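Local structure of Blr6230 protein (Bradyrhizobium diazoefficiens USDA 110, 5NGG) at residues A[42-47]-A[235-240]; A[54-59]-A[244-249]; A[198-203]-A[228-233]; A[208-213]-A[217-222]. The protein probably hydrolyses the beta-lactam ring of antibiotics with the help of zinc, as a metallo-beta-lactamase of subclass B3. All blocks are in the same frame, centred on the assembly; numbering follows the deposited sequence.

Overall arrangement
Interactions 1 to 3 are all largely buried, interaction 2 lying closest to the chain's centre; 1 and 2 touch: the carbonyl O of Gly240 from interaction 1 meets the Tyr58 hydroxyl of interaction 2. Interaction 1 is wholly apolar, whereas interaction 2, near a zinc ligand, turns on two tyrosine hydroxyls and a water. Interaction 3 adjoins interaction 1 through the paired strands 193-199 and 237-239 and packs one helix on that sheet with a few apolar atoms, its polar groups serving a zinc and an acetate. It shares helix 219-232 with interaction 4, about 19 Å away between centres. Interaction 4 lies furthest out, about 20 Å from the chain's centre, where a loop rests on the start of that helix.

Interaction 1. Residues A[42-47]-A[235-240]; sequences QLIDNI and IDVLLG
Leu43 and Leu239 carry the tightest part of this contact. Their side chains slide past each other in opposite directions, and the CD2 methyl of Leu239 sits against both branch ends of Leu43, 3.9 Å from Leu43 CD1 and 4.0 Å from Leu43 CD2. Leu43 makes this reach because its CG stands anti to the backbone N (chi1 -171°). The other methyl of Leu239 is used too: its CD1 rests 4.2 Å from Ile47 CG2, so one leucine fits against two residues of the hairpin. Further along, Ile44 CD1 meets Val237 CG2 at the same looser spacing. A classic beta bulge explains why the neighbours Leu43 and Ile44 can both serve the contact, since both face Ile47: Leu43 N bonds to Ile47 O at 2.9 Å, while the bond from Ile44 N to the same oxygen is weak. On the loose side, the type II' turn from Ile44 to Ile47 places the partly exposed Asp45 and Asn46 beyond contact with the other segment. There Gln42 NE2 holds the turn with an almost straight bond to Asp45 O (2.8 Å, 172° at the hydrogen), and Asp45 OD2 takes the backbone N of Lys189. With edge strand 41-44 of one sheet facing edge strand 237-239 of the other, this forms part of the apolar interface between the two sheets of the metallo-beta-lactamase alpha-beta/beta-alpha sandwich.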
loop_
_atom_site.group_PDB
_atom_site.type_symbol
_atom_site.label_atom_id
_atom_site.label_comp_id
_atom_site.label_asym_id
_atom_site.label_seq_id
_atom_site.Cartn_x
_atom_site.Cartn_y
_atom_site.Cartn_z
ATOM N N GLN A 42 17.642 -3.513 -0.821
ATOM C CA GLN A 42 17.305 -4.168 0.454
ATOM C C GLN A 42 17.039 -3.073 1.488
ATOM O O GLN A 42 17.941 -2.294 1.815
ATOM C CB GLN A 42 18.463 -5.078 0.907
ATOM C CG GLN A 42 18.126 -5.862 2.171
ATOM C CD GLN A 42 19.288 -6.692 2.671
ATOM O OE1 GLN A 42 20.424 -6.529 2.226
ATOM N NE2 GLN A 42 19.015 -7.568 3.612
ATOM N N LEU A 43 15.816 -3.005 1.997
ATOM C CA LEU A 43 15.379 -1.943 2.886
ATOM C C LEU A 43 15.691 -2.290 4.354
ATOM O O LEU A 43 16.366 -1.517 5.050
ATOM C CB LEU A 43 13.901 -1.647 2.585
ATOM C CG LEU A 43 13.305 -0.433 3.257
ATOM C CD1 LEU A 43 12.094 0.081 2.447
ATOM C CD2 LEU A 43 12.873 -0.732 4.696
ATOM N N ILE A 44 15.183 -3.423 4.842
ATOM C CA ILE A 44 15.547 -3.933 6.175
ATOM C C ILE A 44 15.330 -5.440 6.163
ATOM O O ILE A 44 14.313 -5.922 5.703
ATOM C CB ILE A 44 14.757 -3.251 7.318
ATOM C CG1 ILE A 44 15.331 -3.671 8.679
ATOM C CG2 ILE A 44 13.239 -3.497 7.219
ATOM C CD1 ILE A 44 14.869 -2.789 9.834
ATOM N N ASP A 45 16.339 -6.176 6.610
ATOM C CA ASP A 45 16.273 -7.634 6.746
ATOM C C ASP A 45 15.754 -8.227 5.416
ATOM O O ASP A 45 16.404 -8.037 4.379
ATOM C CB ASP A 45 15.459 -8.003 7.985
ATOM C CG ASP A 45 15.631 -9.449 8.425
ATOM O OD1 ASP A 45 16.442 -10.211 7.833
ATOM O OD2 ASP A 45 14.925 -9.826 9.400
ATOM N N ASN A 46 14.627 -8.941 5.434
ATOM C CA ASN A 46 14.113 -9.633 4.260
ATOM C C ASN A 46 13.083 -8.840 3.454
ATOM O O ASN A 46 12.389 -9.419 2.637
ATOM C CB ASN A 46 13.580 -11.017 4.641
ATOM C CG ASN A 46 12.448 -11.010 5.639
ATOM O OD1 ASN A 46 12.362 -10.138 6.513
ATOM N ND2 ASN A 46 11.619 -12.045 5.568
ATOM N N ILE A 47 13.026 -7.524 3.654
ATOM C CA ILE A 47 12.135 -6.611 2.932
ATOM C C ILE A 47 12.961 -5.817 1.916
ATOM O O ILE A 47 13.915 -5.121 2.298
ATOM C CB ILE A 47 11.384 -5.645 3.863
ATOM C CG1 ILE A 47 10.542 -6.391 4.896
ATOM C CG2 ILE A 47 10.523 -4.695 3.031
ATOM C CD1 ILE A 47 9.944 -5.515 5.962
ATOM N N ILE A 235 4.919 0.445 16.509
ATOM C CA ILE A 235 5.557 0.154 15.205
ATOM C C ILE A 235 6.889 0.856 15.121
ATOM O O ILE A 235 6.969 2.070 15.296
ATOM C CB ILE A 235 4.646 0.607 14.038
ATOM C CG1 ILE A 235 3.356 -0.226 14.000
ATOM C CG2 ILE A 235 5.367 0.621 12.685
ATOM C CD1 ILE A 235 3.519 -1.709 13.726
ATOM N N ASP A 236 7.934 0.085 14.819
ATOM C CA ASP A 236 9.300 0.605 14.682
ATOM C C ASP A 236 9.602 1.186 13.300
ATOM O O ASP A 236 10.341 2.170 13.201
ATOM C CB ASP A 236 10.303 -0.510 14.965
ATOM C CG ASP A 236 10.223 -1.021 16.399
ATOM O OD1 ASP A 236 10.680 -0.274 17.277
ATOM O OD2 ASP A 236 9.737 -2.159 16.621
ATOM N N VAL A 237 9.054 0.550 12.253
ATOM C CA VAL A 237 9.374 0.863 10.860
ATOM C C VAL A 237 8.067 1.102 10.116
ATOM O O VAL A 237 7.320 0.156 9.866
ATOM C CB VAL A 237 10.142 -0.298 10.196
ATOM C CG1 VAL A 237 10.393 -0.025 8.709
ATOM C CG2 VAL A 237 11.469 -0.552 10.909
ATOM N N LEU A 238 7.829 2.354 9.731
ATOM C CA LEU A 238 6.669 2.715 8.925
ATOM C C LEU A 238 7.017 2.568 7.447
ATOM O O LEU A 238 7.954 3.195 6.950
ATOM C CB LEU A 238 6.264 4.155 9.169
ATOM C CG LEU A 238 5.080 4.641 8.323
ATOM C CD1 LEU A 238 3.821 3.828 8.611
ATOM C CD2 LEU A 238 4.858 6.131 8.552
ATOM N N LEU A 239 6.218 1.769 6.736
ATOM C CA LEU A 239 6.256 1.670 5.278
ATOM C C LEU A 239 4.859 1.995 4.770
ATOM O O LEU A 239 3.901 2.130 5.516
ATOM C CB LEU A 239 6.726 0.285 4.832
ATOM C CG LEU A 239 8.101 -0.154 5.342
ATOM C CD1 LEU A 239 8.438 -1.563 4.902
ATOM C CD2 LEU A 239 9.167 0.791 4.857
ATOM N N GLY A 240 4.715 2.109 3.459
ATOM C CA GLY A 240 3.439 2.434 2.871
ATOM C C GLY A 240 3.459 2.269 1.371
ATOM O O GLY A 240 4.492 1.950 0.786
#

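Interaction 2. Residues A[54-59]-A[244-249]; sequences GIAVYV and EVYGMQ
Tyr246 and Tyr58 reach for each other from opposite directions, and their hydroxyls make the one direct hydrogen bond between the segments. Tyr246 OH donates to Tyr58 OH at 2.7 Å, and lies at the edge of the Tyr58 ring, near its plane. Because Tyr58 OH is in turn bonded to the carbonyl O of Gly240, the two phenols form a short buried chain of hydrogen bonds that ends on the backbone. The first torsion (chi1 60°) sets CG of Tyr246 between the backbone N and the carbonyl carbon, and from there the ring runs toward Tyr58.

Van der Waals packing is slight beside this. The Ala56 methyl is 4.2 Å from Tyr246 OH, the two ring carbons Tyr58 CZ and Tyr246 CZ come within 4.4 Å, and Phe199 meets the Tyr58 ring edge-to-face.

A water offers a third, less certain link, between Gly54 and one of two conformers of Glu244. It lies 2.6 Å from Gly54 O and 2.9 Å from Glu244 OE2 and can donate to either, though not necessarily to both at once, as acceptors outnumber its protons. In this conformer Glu244 bends at its second torsion (93°), bringing the carboxylate round to the water. Gly54 O also takes a hydrogen bond from ND1 of His242, a zinc ligand, giving the 54-59 segment a second-shell place at the dinuclear zinc site of the metallo-beta-lactamase fold.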
loop_
_atom_site.group_PDB
_atom_site.type_symbol
_atom_site.label_atom_id
_atom_site.label_comp_id
_atom_site.label_asym_id
_atom_site.label_seq_id
_atom_site.Cartn_x
_atom_site.Cartn_y
_atom_site.Cartn_z
ATOM N N GLY A 54 7.445 6.848 -7.401
ATOM C CA GLY A 54 6.229 7.361 -6.793
ATOM C C GLY A 54 5.269 6.339 -6.251
ATOM O O GLY A 54 4.313 6.754 -5.601
ATOM N N ILE A 55 5.501 5.035 -6.492
ATOM C CA ILE A 55 4.628 3.963 -6.000
ATOM C C ILE A 55 5.543 2.900 -5.386
ATOM O O ILE A 55 6.464 2.411 -6.043
ATOM C CB ILE A 55 3.771 3.334 -7.117
ATOM C CG1 ILE A 55 2.765 4.356 -7.663
ATOM C CG2 ILE A 55 3.049 2.091 -6.578
ATOM C CD1 ILE A 55 2.096 3.941 -8.941
ATOM N N ALA A 56 5.292 2.557 -4.132
ATOM C CA ALA A 56 6.128 1.590 -3.399
ATOM C C ALA A 56 5.590 0.180 -3.590
ATOM O O ALA A 56 4.398 -0.076 -3.392
ATOM C CB ALA A 56 6.126 1.958 -1.924
ATOM N N VAL A 57 6.498 -0.732 -3.922
ATOM C CA VAL A 57 6.218 -2.165 -4.098
ATOM C C VAL A 57 7.342 -2.870 -3.363
ATOM O O VAL A 57 8.483 -2.390 -3.413
ATOM C CB VAL A 57 6.198 -2.557 -5.604
ATOM C CG1 VAL A 57 5.936 -4.060 -5.757
ATOM C CG2 VAL A 57 5.152 -1.734 -6.349
ATOM N N TYR A 58 7.044 -4.004 -2.729
ATOM C CA TYR A 58 8.057 -4.704 -1.953
ATOM C C TYR A 58 8.036 -6.194 -2.259
ATOM O O TYR A 58 7.004 -6.782 -2.544
ATOM C CB TYR A 58 7.853 -4.520 -0.447
ATOM C CG TYR A 58 7.611 -3.100 -0.022
ATOM C CD1 TYR A 58 6.337 -2.549 -0.086
ATOM C CD2 TYR A 58 8.641 -2.292 0.455
ATOM C CE1 TYR A 58 6.095 -1.233 0.286
ATOM C CE2 TYR A 58 8.402 -0.984 0.856
ATOM C CZ TYR A 58 7.128 -0.464 0.766
ATOM O OH TYR A 58 6.909 0.842 1.160
ATOM N N VAL A 59 9.231 -6.789 -2.183
ATOM C CA VAL A 59 9.426 -8.252 -2.097
ATOM C C VAL A 59 9.834 -8.594 -0.672
ATOM O O VAL A 59 10.700 -7.938 -0.067
ATOM C CB VAL A 59 10.519 -8.753 -3.071
ATOM C CG1 VAL A 59 10.868 -10.222 -2.828
ATOM C CG2 VAL A 59 10.052 -8.588 -4.501
ATOM N N GLU A 244 6.361 8.624 -0.333
ATOM C CA GLU A 244 6.067 9.846 0.404
ATOM C C GLU A 244 5.518 9.596 1.806
ATOM O O GLU A 244 5.743 10.425 2.704
ATOM C CB GLU A 244 5.105 10.706 -0.418
ATOM C CG GLU A 244 5.746 11.235 -1.693
ATOM C CD GLU A 244 5.532 10.367 -2.935
ATOM O OE1 GLU A 244 5.243 9.142 -2.868
ATOM O OE2 GLU A 244 5.670 10.939 -4.036
ATOM N N VAL A 245 4.870 8.444 2.016
ATOM C CA VAL A 245 4.312 8.071 3.336
ATOM C C VAL A 245 5.402 8.095 4.416
ATOM O O VAL A 245 5.129 8.416 5.568
ATOM C CB VAL A 245 3.636 6.673 3.284
ATOM C CG1 VAL A 245 3.363 6.070 4.661
ATOM C CG2 VAL A 245 2.357 6.704 2.456
ATOM N N TYR A 246 6.630 7.722 4.047
ATOM C CA TYR A 246 7.694 7.507 5.008
ATOM C C TYR A 246 9.017 8.128 4.584
ATOM O O TYR A 246 10.045 7.784 5.139
ATOM C CB TYR A 246 7.823 6.014 5.353
ATOM C CG TYR A 246 8.142 5.111 4.194
ATOM C CD1 TYR A 246 7.150 4.715 3.298
ATOM C CD2 TYR A 246 9.434 4.638 3.978
ATOM C CE1 TYR A 246 7.436 3.881 2.232
ATOM C CE2 TYR A 246 9.714 3.773 2.922
ATOM C CZ TYR A 246 8.723 3.408 2.030
ATOM O OH TYR A 246 9.023 2.551 0.991
ATOM N N GLY A 247 9.008 9.060 3.640
ATOM C CA GLY A 247 10.228 9.737 3.247
ATOM C C GLY A 247 11.299 8.762 2.796
ATOM O O GLY A 247 12.441 8.849 3.211
ATOM N N MET A 248 10.912 7.854 1.898
ATOM C CA MET A 248 11.792 6.764 1.487
ATOM C C MET A 248 13.139 7.225 0.927
ATOM O O MET A 248 14.177 6.705 1.326
ATOM C CB MET A 248 11.077 5.889 0.449
ATOM C CG MET A 248 11.868 4.663 -0.007
ATOM S SD MET A 248 13.008 4.954 -1.377
ATOM C CE MET A 248 11.848 5.197 -2.723
ATOM N N GLN A 249 13.115 8.192 0.012
ATOM C CA GLN A 249 14.315 8.526 -0.734
ATOM C C GLN A 249 15.362 9.120 0.212
ATOM O O GLN A 249 16.566 8.855 0.103
ATOM C CB GLN A 249 13.942 9.472 -1.898
ATOM C CG GLN A 249 13.042 8.858 -2.977
ATOM C CD GLN A 249 11.510 9.000 -2.767
ATOM O OE1 GLN A 249 10.984 9.044 -1.604
ATOM N NE2 GLN A 249 10.765 9.006 -3.903
HETATM O O HOH W 1 3.789 9.302 -5.445
#

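Interaction 3. Residues A[198-203]-A[228-233]; sequences LFFCSG and AKAKAM. With ZN (zinc ion), chain E; ACT (acetate ion), chain F.
Leu198 meets the bent end of Met233, the two side chains crossing at about a right angle. The contact belongs to a beta-alpha-beta crossover, in which helix 219-232 links strand 193-199 to its parallel neighbour 237-239 and packs on the sheet so formed. The Met233 methyl CE sits against both methyls of the leucine, 3.8 Å from Leu198 CD1 and 4.1 Å from Leu198 CD2. A turn at the last torsion of Met233 (chi3 66°) brings CE there from an otherwise extended chain. Three residues earlier, within the helix, the Ala230 methyl approaches the Phe200 ring obliquely, at 4.5 Å from Phe200 CE1. Backbone N of Ser202 lies 3.6 Å above one face of the same ring, offset toward its rim.

The polar groups point elsewhere. Lys229 runs out straight and then bends at chi4 to put NZ on a zinc ion at 2.1 Å, a site completed by Glu158 and His172. Cys201, joined by a disulfide to Cys181, offers its carbonyl O to ND1 of the zinc ligand His101. Beside it Ser202, whose side chain touches His101 and His177, donates its OG to oxygen O of the bound acetate at 2.7 Å.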
loop_
_atom_site.group_PDB
_atom_site.type_symbol
_atom_site.label_atom_id
_atom_site.label_comp_id
_atom_site.label_asym_id
_atom_site.label_seq_id
_atom_site.Cartn_x
_atom_site.Cartn_y
_atom_site.Cartn_z
ATOM N N LEU A 198 5.202 -1.919 9.861
ATOM C CA LEU A 198 3.844 -1.810 9.331
ATOM C C LEU A 198 3.902 -1.340 7.909
ATOM O O LEU A 198 4.361 -0.230 7.632
ATOM C CB LEU A 198 2.974 -0.865 10.155
ATOM C CG LEU A 198 1.472 -0.921 9.848
ATOM C CD1 LEU A 198 0.871 -2.220 10.347
ATOM C CD2 LEU A 198 0.745 0.282 10.407
ATOM N N PHE A 199 3.344 -2.150 6.992
ATOM C CA PHE A 199 3.008 -1.675 5.651
ATOM C C PHE A 199 1.636 -0.993 5.800
ATOM O O PHE A 199 0.588 -1.637 5.718
ATOM C CB PHE A 199 2.932 -2.841 4.673
ATOM C CG PHE A 199 4.226 -3.595 4.499
ATOM C CD1 PHE A 199 4.556 -4.684 5.315
ATOM C CD2 PHE A 199 5.105 -3.266 3.480
ATOM C CE1 PHE A 199 5.725 -5.397 5.102
ATOM C CE2 PHE A 199 6.275 -3.958 3.285
ATOM C CZ PHE A 199 6.585 -5.020 4.106
ATOM N N PHE A 200 1.664 0.308 6.086
ATOM C CA PHE A 200 0.449 1.089 6.286
ATOM C C PHE A 200 -0.266 1.200 4.939
ATOM O O PHE A 200 0.370 1.372 3.910
ATOM C CB PHE A 200 0.826 2.457 6.861
ATOM C CG PHE A 200 -0.358 3.365 7.081
ATOM C CD1 PHE A 200 -1.347 3.011 7.975
ATOM C CD2 PHE A 200 -0.484 4.582 6.386
ATOM C CE1 PHE A 200 -2.444 3.829 8.197
ATOM C CE2 PHE A 200 -1.598 5.388 6.576
ATOM C CZ PHE A 200 -2.574 5.023 7.488
ATOM N N CYS A 201 -1.592 1.110 4.952
ATOM C CA CYS A 201 -2.312 0.984 3.692
ATOM C C CYS A 201 -2.565 2.238 2.920
ATOM O O CYS A 201 -2.919 2.116 1.751
ATOM C CB CYS A 201 -3.633 0.238 3.916
ATOM S SG CYS A 201 -4.924 1.205 4.673
ATOM N N SER A 202 -2.457 3.390 3.569
ATOM C CA SER A 202 -2.819 4.763 3.083
ATOM C C SER A 202 -3.954 5.320 3.905
ATOM O O SER A 202 -4.948 4.627 4.107
ATOM C CB SER A 202 -3.270 4.898 1.629
ATOM O OG SER A 202 -3.665 6.252 1.433
ATOM N N GLY A 203 -3.831 6.596 4.275
ATOM C CA GLY A 203 -4.917 7.334 4.917
ATOM C C GLY A 203 -5.202 8.693 4.292
ATOM O O GLY A 203 -5.760 9.564 4.967
ATOM N N ALA A 228 -6.812 7.195 14.648
ATOM C CA ALA A 228 -6.639 6.862 16.078
ATOM C C ALA A 228 -5.921 5.531 16.268
ATOM O O ALA A 228 -5.011 5.417 17.101
ATOM C CB ALA A 228 -7.980 6.814 16.767
ATOM N N LYS A 229 -6.329 4.524 15.509
ATOM C CA LYS A 229 -5.707 3.199 15.570
ATOM C C LYS A 229 -4.213 3.293 15.255
ATOM O O LYS A 229 -3.380 2.746 15.991
ATOM C CB LYS A 229 -6.403 2.247 14.595
ATOM C CG LYS A 229 -5.830 0.838 14.503
ATOM C CD LYS A 229 -6.659 -0.002 13.550
ATOM C CE LYS A 229 -6.068 -1.364 13.288
ATOM N NZ LYS A 229 -6.020 -2.175 14.502
ATOM N N ALA A 230 -3.870 4.033 14.213
ATOM C CA ALA A 230 -2.486 4.191 13.817
ATOM C C ALA A 230 -1.641 4.824 14.912
ATOM O O ALA A 230 -0.516 4.380 15.167
ATOM C CB ALA A 230 -2.409 5.002 12.534
ATOM N N LYS A 231 -2.189 5.843 15.569
ATOM C CA LYS A 231 -1.438 6.520 16.623
ATOM C C LYS A 231 -1.178 5.607 17.828
ATOM O O LYS A 231 -0.251 5.862 18.614
ATOM C CB LYS A 231 -2.156 7.795 17.064
ATOM C CG LYS A 231 -2.151 8.892 16.014
ATOM C CD LYS A 231 -2.811 10.122 16.576
ATOM C CE LYS A 231 -3.107 11.154 15.523
ATOM N NZ LYS A 231 -3.537 12.411 16.193
ATOM N N ALA A 232 -2.020 4.591 18.022
ATOM C CA ALA A 232 -1.896 3.688 19.168
ATOM C C ALA A 232 -1.042 2.443 18.914
ATOM O O ALA A 232 -0.734 1.717 19.865
ATOM C CB ALA A 232 -3.275 3.274 19.651
ATOM N N MET A 233 -0.628 2.198 17.666
ATOM C CA MET A 233 0.103 0.987 17.339
ATOM C C MET A 233 1.582 1.130 17.643
ATOM O O MET A 233 2.174 2.140 17.340
ATOM C CB MET A 233 -0.058 0.665 15.854
ATOM C CG MET A 233 -1.468 0.234 15.471
ATOM S SD MET A 233 -1.712 -0.127 13.735
ATOM C CE MET A 233 -0.634 -1.530 13.789
HETATM ZN ZN ZN E . -5.162 -4.073 14.524
HETATM C C ACT F . -2.772 6.942 -1.950
HETATM O O ACT F . -2.774 7.415 -0.804
HETATM O OXT ACT F . -2.638 5.705 -2.148
HETATM C CH3 ACT F . -2.914 7.910 -3.085
#

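Interaction 4. Residues A[208-213]-A[217-222]; sequences NRLVGQ and AGIVDD
Ile219 points its side chain at Asn208 and the backbone of loop 208-213, while Val220, next to it at the start of helix 219-232, touches Leu210 with one methyl, CG2. Gly218 is the N-cap just before them, and loop and helix start belong to the crossover connection of the metallo-beta-lactamase fold. Ile219 works with two branches. Its side chain crosses that of Asn208 at a slant and touches it with CD1, 4.0 Å from Asn208 CB and 4.1 Å from Asn208 ND2; CG1 anti to the backbone N (chi1 -173°) sends it that way. Its CG2 lies instead over the loop backbone, 3.9 Å from Arg209 O. Leu210 adds its CD2, 4.3 Å from Ile219 CD1. Val220 makes the closest approach, its CG2 being 3.4 Å from Leu210 O and 4.1 Å from Leu210 CB.

The amide of Asn208 is held on both ends: OD1 by the hydroxyl of Tyr136, ND2 by His177 O and Tyr223 OH. His177 binds a zinc ion through its side chain, so this bond to its backbone O places Asn208 beside that site. On the far side of the loop, Arg209 turns its CB away from the helix and bends back over its own segment. Its NE donates to Gln213 O at 2.8 Å, lying in the plane of that carbonyl, and the oxygen is only 10° out of the guanidinium plane.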
loop_
_atom_site.group_PDB
_atom_site.type_symbol
_atom_site.label_atom_id
_atom_site.label_comp_id
_atom_site.label_asym_id
_atom_site.label_seq_id
_atom_site.Cartn_x
_atom_site.Cartn_y
_atom_site.Cartn_z
ATOM N N ASN A 208 -11.325 10.446 -2.988
ATOM C CA ASN A 208 -12.573 10.045 -2.342
ATOM C C ASN A 208 -13.511 11.210 -2.015
ATOM O O ASN A 208 -13.077 12.308 -1.671
ATOM C CB ASN A 208 -12.278 9.279 -1.062
ATOM C CG ASN A 208 -11.672 7.923 -1.335
ATOM O OD1 ASN A 208 -11.953 7.277 -2.371
ATOM N ND2 ASN A 208 -10.875 7.443 -0.407
ATOM N N ARG A 209 -14.801 10.930 -2.139
ATOM C CA ARG A 209 -15.855 11.858 -1.728
ATOM C C ARG A 209 -16.274 11.466 -0.306
ATOM O O ARG A 209 -16.616 10.315 -0.041
ATOM C CB ARG A 209 -17.042 11.734 -2.678
ATOM C CG ARG A 209 -16.709 12.102 -4.115
ATOM C CD ARG A 209 -17.958 12.275 -4.983
ATOM N NE ARG A 209 -18.790 11.074 -4.916
ATOM C CZ ARG A 209 -18.634 9.970 -5.658
ATOM N NH1 ARG A 209 -17.767 9.926 -6.664
ATOM N NH2 ARG A 209 -19.405 8.908 -5.423
ATOM N N LEU A 210 -16.246 12.446 0.586
ATOM C CA LEU A 210 -16.546 12.247 2.005
ATOM C C LEU A 210 -17.982 12.550 2.397
ATOM O O LEU A 210 -18.470 11.996 3.393
ATOM C CB LEU A 210 -15.585 13.107 2.843
ATOM C CG LEU A 210 -14.085 12.853 2.602
ATOM C CD1 LEU A 210 -13.277 13.847 3.407
ATOM C CD2 LEU A 210 -13.693 11.427 2.945
ATOM N N VAL A 211 -18.615 13.443 1.639
ATOM C CA VAL A 211 -19.947 13.950 1.919
ATOM C C VAL A 211 -20.691 14.090 0.597
ATOM O O VAL A 211 -20.062 14.069 -0.472
ATOM C CB VAL A 211 -19.891 15.314 2.643
ATOM C CG1 VAL A 211 -19.395 15.141 4.077
ATOM C CG2 VAL A 211 -19.024 16.318 1.892
ATOM N N GLY A 212 -22.009 14.264 0.675
ATOM C CA GLY A 212 -22.855 14.389 -0.513
ATOM C C GLY A 212 -23.293 13.017 -0.955
ATOM O O GLY A 212 -24.309 12.509 -0.481
ATOM N N GLN A 213 -22.520 12.440 -1.875
ATOM C CA GLN A 213 -22.652 11.043 -2.278
ATOM C C GLN A 213 -21.320 10.392 -1.912
ATOM O O GLN A 213 -20.414 10.293 -2.750
ATOM C CB GLN A 213 -22.940 10.930 -3.781
ATOM C CG GLN A 213 -24.281 11.511 -4.206
ATOM N N ALA A 217 -20.414 3.963 2.048
ATOM C CA ALA A 217 -21.118 4.262 3.289
ATOM C C ALA A 217 -20.225 4.050 4.500
ATOM O O ALA A 217 -19.655 2.976 4.675
ATOM C CB ALA A 217 -22.374 3.406 3.411
ATOM N N GLY A 218 -20.153 5.068 5.355
ATOM C CA GLY A 218 -19.363 5.024 6.586
ATOM C C GLY A 218 -17.914 5.453 6.423
ATOM O O GLY A 218 -17.123 5.308 7.369
ATOM N N ILE A 219 -17.579 6.035 5.264
ATOM C CA ILE A 219 -16.196 6.401 4.975
ATOM C C ILE A 219 -15.592 7.362 6.006
ATOM O O ILE A 219 -14.441 7.188 6.408
ATOM C CB ILE A 219 -16.054 6.917 3.528
ATOM C CG1 ILE A 219 -14.590 7.129 3.160
ATOM C CG2 ILE A 219 -16.847 8.193 3.275
ATOM C CD1 ILE A 219 -14.382 7.351 1.673
ATOM N N VAL A 220 -16.342 8.387 6.424
ATOM C CA VAL A 220 -15.790 9.335 7.376
ATOM C C VAL A 220 -15.400 8.637 8.702
ATOM O O VAL A 220 -14.331 8.852 9.250
ATOM C CB VAL A 220 -16.742 10.539 7.577
ATOM C CG1 VAL A 220 -16.306 11.394 8.768
ATOM C CG2 VAL A 220 -16.834 11.381 6.305
ATOM N N ASP A 221 -16.328 7.849 9.246
ATOM C CA ASP A 221 -16.078 7.103 10.470
ATOM C C ASP A 221 -14.865 6.194 10.340
ATOM O O ASP A 221 -14.055 6.112 11.278
ATOM C CB ASP A 221 -17.325 6.307 10.884
ATOM C CG ASP A 221 -18.431 7.174 11.452
ATOM O OD1 ASP A 221 -18.138 8.075 12.252
ATOM O OD2 ASP A 221 -19.592 6.919 11.109
ATOM N N ASP A 222 -14.729 5.527 9.187
ATOM C CA ASP A 222 -13.581 4.660 8.945
ATOM C C ASP A 222 -12.249 5.441 9.048
ATOM O O ASP A 222 -11.314 5.009 9.739
ATOM C CB ASP A 222 -13.729 3.933 7.607
ATOM C CG ASP A 222 -14.710 2.772 7.636
ATOM O OD1 ASP A 222 -15.178 2.317 8.720
ATOM O OD2 ASP A 222 -14.965 2.241 6.526
#